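Local coordinates for malonate decarboxylase subunit alpha (PDB 6MPR), which probably serves as the acyl-carrier-protein transferase of malonate decarboxylase, replacing the acetyl group on the carrier protein with malonyl before decarboxylation, at residues 101-106 with 123-128; 67-72 with 321-326; 28-33 with 55-60. All coordinates share one frame; numbering follows the deposited sequence.

Overall arrangement
Contacts 1 and 3 lie beside the parallel sheet that contains strands 61-64, 90-94 and 111-116, on helices and loops that connect or flank its strands, whereas contact 2 ties the loop after strand 61-64 to the loop after strand 317-319 of the mixed sheet. Contacts 1 and 2 have centres 21 Å apart yet touch, with H102 CE1 lying 3.5 Å from Q71 OE1, and along the chain contact 1 is nested within the loop that contact 2 closes. Contact 3 closes before either opens and lies peripherally: its centre is 26 Å from that of contact 1 and 29 Å from that of contact 2. Contact 2, closest to the chain centre, joins the two sheet-bearing parts.

Contact 1: 101-106 with 123-128; sequences EHLDLF and SLRISQ
R125 bends at its third torsion (chi3 109°), which turns its guanidinium across L103 to D104, whose CG stands opposite its own carbonyl carbon (chi1 -64°). The two helices, 100-107 and 125-131, are successive connections of a parallel alpha/beta sheet, flanking strand 111-116 in sequence, consistent with a Rossmann-like fold.

The salt bridge is end-on: both terminal nitrogens reach one oxygen, with R125 NH2 3.0 Å and NH1 3.2 Å from D104 OD1. That oxygen lies close to the guanidinium plane, and the carboxylate plane is turned 60° from it; NH2 meets OD1 nearly along the C-O axis, NH1 from above the carboxylate plane. E107 adds a second salt bridge to NH2, and the carbonyl of S100 accepts from NH1; arginine, with its several N-H groups, suits a place where one cation serves two acids and a carbonyl.

L103 packs against one face of the guanidinium. Its CB lies 3.4 Å from NH1, and its CD1 reaches R125 CB at 3.6 Å, so leucine packs against both the flat group and the aliphatic stem. At the start of the second helix, S123 OG caps the backbone N of R125. The side chains of L103 and the buried I126 cross at about a right angle, L103 CD2 meeting I126 CG1 at 3.9 Å.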
loop_
_atom_site.group_PDB
_atom_site.type_symbol
_atom_site.label_atom_id
_atom_site.label_comp_id
_atom_site.label_asym_id
_atom_site.label_seq_id
_atom_site.Cartn_x
_atom_site.Cartn_y
_atom_site.Cartn_z
ATOM N N GLU A 101 13.424 18.509 19.734
ATOM C CA GLU A 101 12.365 19.515 19.724
ATOM C C GLU A 101 11.001 18.920 19.376
ATOM O O GLU A 101 9.980 19.543 19.680
ATOM C CB GLU A 101 12.720 20.670 18.775
ATOM C CG GLU A 101 12.669 20.354 17.268
ATOM C CD GLU A 101 13.989 19.828 16.717
ATOM O OE1 GLU A 101 14.106 19.689 15.471
ATOM O OE2 GLU A 101 14.909 19.561 17.525
ATOM N N HIS A 102 10.950 17.730 18.762
ATOM C CA HIS A 102 9.654 17.092 18.534
ATOM C C HIS A 102 8.932 16.875 19.850
ATOM O O HIS A 102 7.754 17.213 19.998
ATOM C CB HIS A 102 9.817 15.755 17.820
ATOM C CG HIS A 102 10.361 15.872 16.441
ATOM N ND1 HIS A 102 10.850 14.789 15.747
ATOM C CD2 HIS A 102 10.490 16.937 15.619
ATOM C CE1 HIS A 102 11.272 15.183 14.559
ATOM N NE2 HIS A 102 11.057 16.480 14.453
ATOM N N LEU A 103 9.635 16.311 20.828
ATOM C CA LEU A 103 9.011 16.066 22.113
ATOM C C LEU A 103 8.925 17.339 22.944
ATOM O O LEU A 103 8.018 17.460 23.775
ATOM C CB LEU A 103 9.763 14.941 22.826
ATOM C CG LEU A 103 9.637 13.629 22.036
ATOM C CD1 LEU A 103 10.378 12.478 22.693
ATOM C CD2 LEU A 103 8.172 13.260 21.818
ATOM N N ASP A 104 9.813 18.321 22.703
ATOM C CA ASP A 104 9.686 19.611 23.377
ATOM C C ASP A 104 8.329 20.265 23.099
ATOM O O ASP A 104 7.811 21.005 23.946
ATOM C CB ASP A 104 10.808 20.564 22.949
ATOM C CG ASP A 104 12.207 20.087 23.366
ATOM O OD1 ASP A 104 12.343 19.111 24.144
ATOM O OD2 ASP A 104 13.188 20.703 22.893
ATOM N N LEU A 105 7.729 19.995 21.931
ATOM C CA LEU A 105 6.406 20.556 21.633
ATOM C C LEU A 105 5.377 20.171 22.688
ATOM O O LEU A 105 4.488 20.966 23.025
ATOM C CB LEU A 105 5.922 20.086 20.262
ATOM C CG LEU A 105 6.742 20.531 19.058
ATOM C CD1 LEU A 105 6.318 19.747 17.818
ATOM C CD2 LEU A 105 6.597 22.050 18.849
ATOM N N PHE A 106 5.460 18.942 23.197
ATOM C CA PHE A 106 4.490 18.493 24.189
ATOM C C PHE A 106 4.831 19.019 25.569
ATOM O O PHE A 106 3.945 19.489 26.292
ATOM C CB PHE A 106 4.409 16.967 24.166
ATOM C CG PHE A 106 3.979 16.429 22.821
ATOM C CD1 PHE A 106 4.910 16.191 21.814
ATOM C CD2 PHE A 106 2.641 16.200 22.554
ATOM C CE1 PHE A 106 4.508 15.719 20.565
ATOM C CE2 PHE A 106 2.231 15.733 21.322
ATOM C CZ PHE A 106 3.175 15.486 20.317
ATOM N N SER A 123 14.515 5.295 24.255
ATOM C CA SER A 123 14.088 6.547 24.868
ATOM C C SER A 123 12.898 6.338 25.801
ATOM O O SER A 123 11.932 5.646 25.456
ATOM C CB SER A 123 13.738 7.565 23.789
ATOM O OG SER A 123 13.147 8.723 24.369
ATOM N N LEU A 124 12.969 6.943 26.985
ATOM C CA LEU A 124 11.872 6.928 27.945
ATOM C C LEU A 124 10.987 8.157 27.841
ATOM O O LEU A 124 10.015 8.266 28.592
ATOM C CB LEU A 124 12.408 6.835 29.373
ATOM C CG LEU A 124 13.196 5.577 29.720
ATOM C CD1 LEU A 124 14.688 5.783 29.465
ATOM C CD2 LEU A 124 12.932 5.169 31.159
ATOM N N ARG A 125 11.299 9.073 26.923
ATOM C CA ARG A 125 10.675 10.394 26.941
ATOM C C ARG A 125 9.180 10.338 26.628
ATOM O O ARG A 125 8.390 11.017 27.288
ATOM C CB ARG A 125 11.391 11.321 25.961
ATOM C CG ARG A 125 12.360 12.279 26.609
ATOM C CD ARG A 125 12.649 13.453 25.687
ATOM N NE ARG A 125 12.049 14.695 26.169
ATOM C CZ ARG A 125 12.073 15.845 25.501
ATOM N NH1 ARG A 125 12.683 15.924 24.322
ATOM N NH2 ARG A 125 11.491 16.920 26.012
ATOM N N ILE A 126 8.768 9.568 25.612
ATOM C CA ILE A 126 7.343 9.516 25.266
ATOM C C ILE A 126 6.540 8.925 26.423
ATOM O O ILE A 126 5.498 9.463 26.817
ATOM C CB ILE A 126 7.125 8.728 23.955
ATOM C CG1 ILE A 126 7.558 9.559 22.742
ATOM C CG2 ILE A 126 5.662 8.286 23.815
ATOM C CD1 ILE A 126 7.610 8.762 21.435
ATOM N N SER A 127 7.020 7.813 26.991
ATOM C CA SER A 127 6.369 7.230 28.162
ATOM C C SER A 127 6.279 8.232 29.302
ATOM O O SER A 127 5.265 8.291 30.007
ATOM C CB SER A 127 7.114 5.978 28.631
ATOM O OG SER A 127 6.785 4.868 27.814
ATOM N N GLN A 128 7.335 9.022 29.509
ATOM C CA GLN A 128 7.321 9.976 30.617
ATOM C C GLN A 128 6.347 11.118 30.343
ATOM O O GLN A 128 5.669 11.592 31.263
ATOM C CB GLN A 128 8.732 10.512 30.876
ATOM C CG GLN A 128 8.875 11.381 32.136
ATOM C CD GLN A 128 8.535 10.650 33.436
ATOM O OE1 GLN A 128 7.760 11.153 34.255
ATOM N NE2 GLN A 128 9.121 9.472 33.635
#

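Contact 2: 67-72 with 321-326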
loop_
_atom_site.group_PDB
_atom_site.type_symbol
_atom_site.label_atom_id
_atom_site.label_comp_id
_atom_site.label_asym_id
_atom_site.label_seq_id
_atom_site.Cartn_x
_atom_site.Cartn_y
_atom_site.Cartn_z
ATOM N N ASN A 67 10.402 12.525 8.682
ATOM C CA ASN A 67 10.691 11.337 7.887
ATOM C C ASN A 67 11.594 10.414 8.691
ATOM O O ASN A 67 12.182 10.811 9.699
ATOM C CB ASN A 67 11.420 11.665 6.576
ATOM C CG ASN A 67 10.675 12.625 5.679
ATOM O OD1 ASN A 67 9.758 12.234 4.956
ATOM N ND2 ASN A 67 11.121 13.874 5.654
ATOM N N ASN A 68 11.762 9.183 8.217
ATOM C CA ASN A 68 12.690 8.305 8.916
ATOM C C ASN A 68 14.105 8.871 8.903
ATOM O O ASN A 68 14.826 8.760 9.905
ATOM C CB ASN A 68 12.686 6.900 8.329
ATOM C CG ASN A 68 13.591 5.952 9.119
ATOM O OD1 ASN A 68 13.198 5.426 10.166
ATOM N ND2 ASN A 68 14.815 5.765 8.642
ATOM N N GLN A 69 14.518 9.503 7.800
ATOM C CA GLN A 69 15.860 10.065 7.684
ATOM C C GLN A 69 15.822 11.590 7.621
ATOM O O GLN A 69 16.258 12.256 8.562
ATOM C CB GLN A 69 16.560 9.469 6.457
ATOM C CG GLN A 69 16.645 7.944 6.481
ATOM C CD GLN A 69 16.783 7.358 5.086
ATOM O OE1 GLN A 69 15.794 6.930 4.486
ATOM N NE2 GLN A 69 17.998 7.331 4.569
ATOM N N LYS A 70 15.303 12.166 6.536
ATOM C CA LYS A 70 15.266 13.622 6.379
ATOM C C LYS A 70 14.390 14.272 7.442
ATOM O O LYS A 70 13.253 13.847 7.655
ATOM C CB LYS A 70 14.730 13.967 4.983
ATOM C CG LYS A 70 14.348 15.422 4.788
ATOM C CD LYS A 70 13.936 15.663 3.338
ATOM C CE LYS A 70 12.556 15.111 3.041
ATOM N NZ LYS A 70 12.170 15.264 1.592
ATOM N N GLN A 71 14.913 15.318 8.095
ATOM C CA GLN A 71 14.181 16.077 9.107
ATOM C C GLN A 71 14.062 17.527 8.668
ATOM O O GLN A 71 15.072 18.175 8.353
ATOM C CB GLN A 71 14.854 16.053 10.495
ATOM C CG GLN A 71 15.249 14.665 11.015
ATOM C CD GLN A 71 14.040 13.769 11.184
ATOM O OE1 GLN A 71 13.001 14.200 11.714
ATOM N NE2 GLN A 71 14.154 12.527 10.722
ATOM N N ALA A 72 12.837 18.043 8.679
ATOM C CA ALA A 72 12.622 19.473 8.479
ATOM C C ALA A 72 12.945 20.185 9.795
ATOM O O ALA A 72 12.079 20.713 10.500
ATOM C CB ALA A 72 11.194 19.732 8.027
ATOM N N PHE A 321 13.575 3.426 -0.161
ATOM C CA PHE A 321 12.731 4.251 0.698
ATOM C C PHE A 321 13.297 5.656 0.867
ATOM O O PHE A 321 12.535 6.612 1.055
ATOM C CB PHE A 321 12.601 3.617 2.084
ATOM C CG PHE A 321 12.337 2.140 2.080
ATOM C CD1 PHE A 321 11.044 1.652 1.975
ATOM C CD2 PHE A 321 13.383 1.244 2.207
ATOM C CE1 PHE A 321 10.797 0.289 2.007
ATOM C CE2 PHE A 321 13.151 -0.124 2.235
ATOM C CZ PHE A 321 11.863 -0.608 2.123
ATOM N N GLY A 322 14.620 5.786 0.811
ATOM C CA GLY A 322 15.353 7.014 1.037
ATOM C C GLY A 322 16.758 6.859 0.494
ATOM O O GLY A 322 17.091 5.851 -0.129
ATOM N N THR A 323 17.585 7.862 0.751
ATOM C CA THR A 323 18.984 7.844 0.341
ATOM C C THR A 323 19.828 7.102 1.376
ATOM O O THR A 323 19.322 6.534 2.348
ATOM C CB THR A 323 19.505 9.275 0.170
ATOM O OG1 THR A 323 20.719 9.248 -0.573
ATOM C CG2 THR A 323 19.789 9.925 1.543
ATOM N N GLU A 324 21.142 7.086 1.164
ATOM C CA GLU A 324 22.067 6.918 2.282
ATOM C C GLU A 324 23.219 7.887 2.085
ATOM O O GLU A 324 23.701 8.062 0.962
ATOM C CB GLU A 324 22.603 5.483 2.448
ATOM C CG GLU A 324 23.654 5.339 3.563
ATOM C CD GLU A 324 23.147 5.776 4.961
ATOM O OE1 GLU A 324 22.542 6.856 5.123
ATOM O OE2 GLU A 324 23.374 5.033 5.922
ATOM N N LEU A 325 23.621 8.549 3.170
ATOM C CA LEU A 325 24.663 9.562 3.076
ATOM C C LEU A 325 25.969 8.953 2.579
ATOM O O LEU A 325 26.380 7.869 3.009
ATOM C CB LEU A 325 24.885 10.228 4.435
ATOM C CG LEU A 325 23.708 10.990 5.036
ATOM C CD1 LEU A 325 24.213 11.715 6.262
ATOM C CD2 LEU A 325 23.104 11.964 4.018
ATOM N N GLY A 326 26.626 9.668 1.668
ATOM C CA GLY A 326 27.842 9.178 1.051
ATOM C C GLY A 326 27.648 8.250 -0.127
ATOM O O GLY A 326 28.630 7.935 -0.807
HETATM O O HOH W 1 20.215 7.692 6.418
#
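Q69 reaches across to the backbone of T323 in the one direct hydrogen bond of this contact: NE2 donates to T323 O over 2.7 Å with an N-H...O angle of 147°. With CG opposite the carbonyl carbon (chi1 -57°), the chain then runs extended and carries the amide to T323. The carbonyl oxygen lies in the plane of the glutamine amide, yet the donor stands 40° above the carbonyl plane rather than on a lone pair. The two loops follow strands 61-64 and 317-319 and thus connect the two sheets of the chain. In related CoA-transferases the active site lies between two alpha/beta domains, so this junction may be near the substrate site here too.

A water supplies the indirect link. It accepts from Q69 NE2 at 2.9 Å and donates to E324 OE1 at 2.8 Å, and the same carboxylate oxygen receives L325 N at 2.8 Å. E324 OE2 is held separately, by F235 N and T236 OG1, so both carboxylate oxygens have partners.

Close packing without a bond involves G322, whose CA lies 3.5 Å from Q69 OE1. Lacking a side chain, glycine lets the amide oxygen come this near the backbone. That oxygen accepts from R350 NH2 and N301 ND2, and N301 also takes the N-H of G322.

Within 67-72, Q71 NE2 donates to both N67 O and Q69 O, holding together the loop from which Q69 projects.

The glutamine amide is therefore used at both ends: its oxygen accepts twice, and its nitrogen donates once to a carbonyl and once to water. Such a pattern should fix the rotation of the amide and satisfy its polar atoms in a buried position, where an uncharged donor and acceptor joins the loops without adding a charge.

Contact 3: 28-33 with 55-60; sequences QLKLEM and LITPGD
K30 NZ is held by T57 OG1 and by a water: it gives a weak hydrogen bond to T57 OG1 at 3.2 Å, and the water accepts from it at 2.9 Å. T57 was modelled in two conformations, which makes the direct bond the less certain of the two. The water passes the link on, donating to L55 O and to D60 OD2, each at 2.6 Å. Lysine reaches this place because its chain, after CG is set opposite the carbonyl carbon (chi1 -65°), runs extended from helix 22-34 to the end of helix 48-55.

Across from the lysine lies a type II beta turn from T57 to D60 that leads into strand 61-64 of the parallel sheet. P58 and G59 occupy its two corners; proline fits the first, and glycine the second, where the backbone takes a positive phi of 83°. The backbone bond from D60 N to T57 O closes the turn, and the D60 side chain adds another, its OD2 accepting from T57 N at 3.0 Å with an angle of 161°, from above the carboxylate plane.

The apolar contact is between L31 CD1 and L55 CD2, 4.1 Å apart, though L31 has two modelled conformers. L55 CD2 also sets a methyl against the carbonyl oxygen K30 O at 3.7 Å, and L55 touches I196 and Y221 of the neighbouring strands. K30 itself packs on I194, so the amphipathic lysine places its methylenes beside the sheet and its charge at the turn.

K30 NZ and D60 OD2 are 4.7 Å apart, not in contact; the water bridges them, and their attraction probably adds to the link. The positive charge, close to the carbonyl end of helix 48-55, probably favours that C-terminus as well, and would help to keep the aspartate ionised.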
loop_
_atom_site.group_PDB
_atom_site.type_symbol
_atom_site.label_atom_id
_atom_site.label_comp_id
_atom_site.label_asym_id
_atom_site.label_seq_id
_atom_site.Cartn_x
_atom_site.Cartn_y
_atom_site.Cartn_z
ATOM N N GLN A 28 -7.914 30.754 2.821
ATOM C CA GLN A 28 -7.631 32.000 2.124
ATOM C C GLN A 28 -7.365 33.137 3.103
ATOM O O GLN A 28 -6.520 33.994 2.843
ATOM C CB GLN A 28 -8.775 32.365 1.178
ATOM C CG GLN A 28 -8.398 33.498 0.233
ATOM C CD GLN A 28 -7.043 33.262 -0.417
ATOM O OE1 GLN A 28 -6.872 32.323 -1.198
ATOM N NE2 GLN A 28 -6.066 34.104 -0.087
ATOM N N LEU A 29 -8.067 33.155 4.244
ATOM C CA LEU A 29 -7.861 34.236 5.203
ATOM C C LEU A 29 -6.470 34.172 5.815
ATOM O O LEU A 29 -5.823 35.207 6.015
ATOM C CB LEU A 29 -8.915 34.174 6.303
ATOM C CG LEU A 29 -10.365 34.435 5.897
ATOM C CD1 LEU A 29 -11.255 34.379 7.123
ATOM C CD2 LEU A 29 -10.489 35.788 5.206
ATOM N N LYS A 30 -6.003 32.965 6.130
ATOM C CA LYS A 30 -4.673 32.796 6.702
ATOM C C LYS A 30 -3.590 33.191 5.707
ATOM O O LYS A 30 -2.621 33.878 6.068
ATOM C CB LYS A 30 -4.492 31.350 7.148
ATOM C CG LYS A 30 -5.436 30.957 8.279
ATOM C CD LYS A 30 -5.537 29.423 8.346
ATOM C CE LYS A 30 -6.581 28.984 9.360
ATOM N NZ LYS A 30 -6.747 27.498 9.424
ATOM N N LEU A 31 -3.706 32.719 4.458
ATOM C CA LEU A 31 -2.753 33.131 3.433
ATOM C C LEU A 31 -2.741 34.647 3.281
ATOM O O LEU A 31 -1.672 35.252 3.149
ATOM C CB LEU A 31 -3.078 32.462 2.096
ATOM C CG LEU A 31 -2.345 31.168 1.719
ATOM C CD1 LEU A 31 -2.198 30.259 2.923
ATOM C CD2 LEU A 31 -3.123 30.465 0.612
ATOM N N GLU A 32 -3.917 35.275 3.304
ATOM C CA GLU A 32 -3.986 36.720 3.128
ATOM C C GLU A 32 -3.251 37.440 4.248
ATOM O O GLU A 32 -2.513 38.397 4.000
ATOM C CB GLU A 32 -5.449 37.152 3.068
ATOM C CG GLU A 32 -5.710 38.438 2.364
ATOM C CD GLU A 32 -7.142 38.492 1.890
ATOM O OE1 GLU A 32 -8.055 38.378 2.742
ATOM O OE2 GLU A 32 -7.354 38.604 0.666
ATOM N N MET A 33 -3.412 36.960 5.483
ATOM C CA MET A 33 -2.736 37.578 6.618
ATOM C C MET A 33 -1.235 37.312 6.581
ATOM O O MET A 33 -0.434 38.208 6.866
ATOM C CB MET A 33 -3.338 37.067 7.926
ATOM C CG MET A 33 -4.601 37.801 8.357
ATOM S SD MET A 33 -5.264 37.163 9.906
ATOM C CE MET A 33 -3.751 36.869 10.820
ATOM N N LEU A 55 -0.216 30.953 10.209
ATOM C CA LEU A 55 -0.767 29.921 9.337
ATOM C C LEU A 55 -1.331 28.727 10.099
ATOM O O LEU A 55 -2.200 28.016 9.571
ATOM C CB LEU A 55 0.310 29.431 8.365
ATOM C CG LEU A 55 0.793 30.490 7.377
ATOM C CD1 LEU A 55 1.918 29.934 6.559
ATOM C CD2 LEU A 55 -0.349 30.928 6.474
ATOM N N ILE A 56 -0.840 28.469 11.299
ATOM C CA ILE A 56 -1.286 27.338 12.110
ATOM C C ILE A 56 -2.287 27.846 13.132
ATOM O O ILE A 56 -2.177 28.980 13.620
ATOM C CB ILE A 56 -0.100 26.633 12.798
ATOM C CG1 ILE A 56 0.966 26.230 11.775
ATOM C CG2 ILE A 56 -0.573 25.411 13.592
ATOM C CD1 ILE A 56 2.186 25.622 12.420
ATOM N N THR A 57 -3.297 27.030 13.420
ATOM C CA THR A 57 -4.396 27.331 14.330
ATOM C C THR A 57 -4.417 26.279 15.437
ATOM O O THR A 57 -4.105 25.114 15.169
ATOM C CB THR A 57 -5.732 27.317 13.562
ATOM O OG1 THR A 57 -5.607 28.115 12.376
ATOM C CG2 THR A 57 -6.897 27.870 14.396
ATOM N N PRO A 58 -4.785 26.636 16.666
ATOM C CA PRO A 58 -4.868 25.615 17.718
ATOM C C PRO A 58 -5.784 24.472 17.304
ATOM O O PRO A 58 -6.809 24.674 16.643
ATOM C CB PRO A 58 -5.436 26.384 18.913
ATOM C CG PRO A 58 -5.051 27.791 18.672
ATOM C CD PRO A 58 -5.043 27.990 17.187
ATOM N N GLY A 59 -5.406 23.251 17.697
ATOM C CA GLY A 59 -6.154 22.069 17.315
ATOM C C GLY A 59 -5.838 21.523 15.937
ATOM O O GLY A 59 -6.340 20.447 15.584
ATOM N N ASP A 60 -5.033 22.224 15.141
ATOM C CA ASP A 60 -4.700 21.737 13.804
ATOM C C ASP A 60 -4.018 20.380 13.867
ATOM O O ASP A 60 -3.183 20.133 14.741
ATOM C CB ASP A 60 -3.753 22.710 13.102
ATOM C CG ASP A 60 -4.473 23.748 12.280
ATOM O OD1 ASP A 60 -5.709 23.662 12.146
ATOM O OD2 ASP A 60 -3.783 24.640 11.749
HETATM O O HOH W 2 -4.188 26.281 9.816
#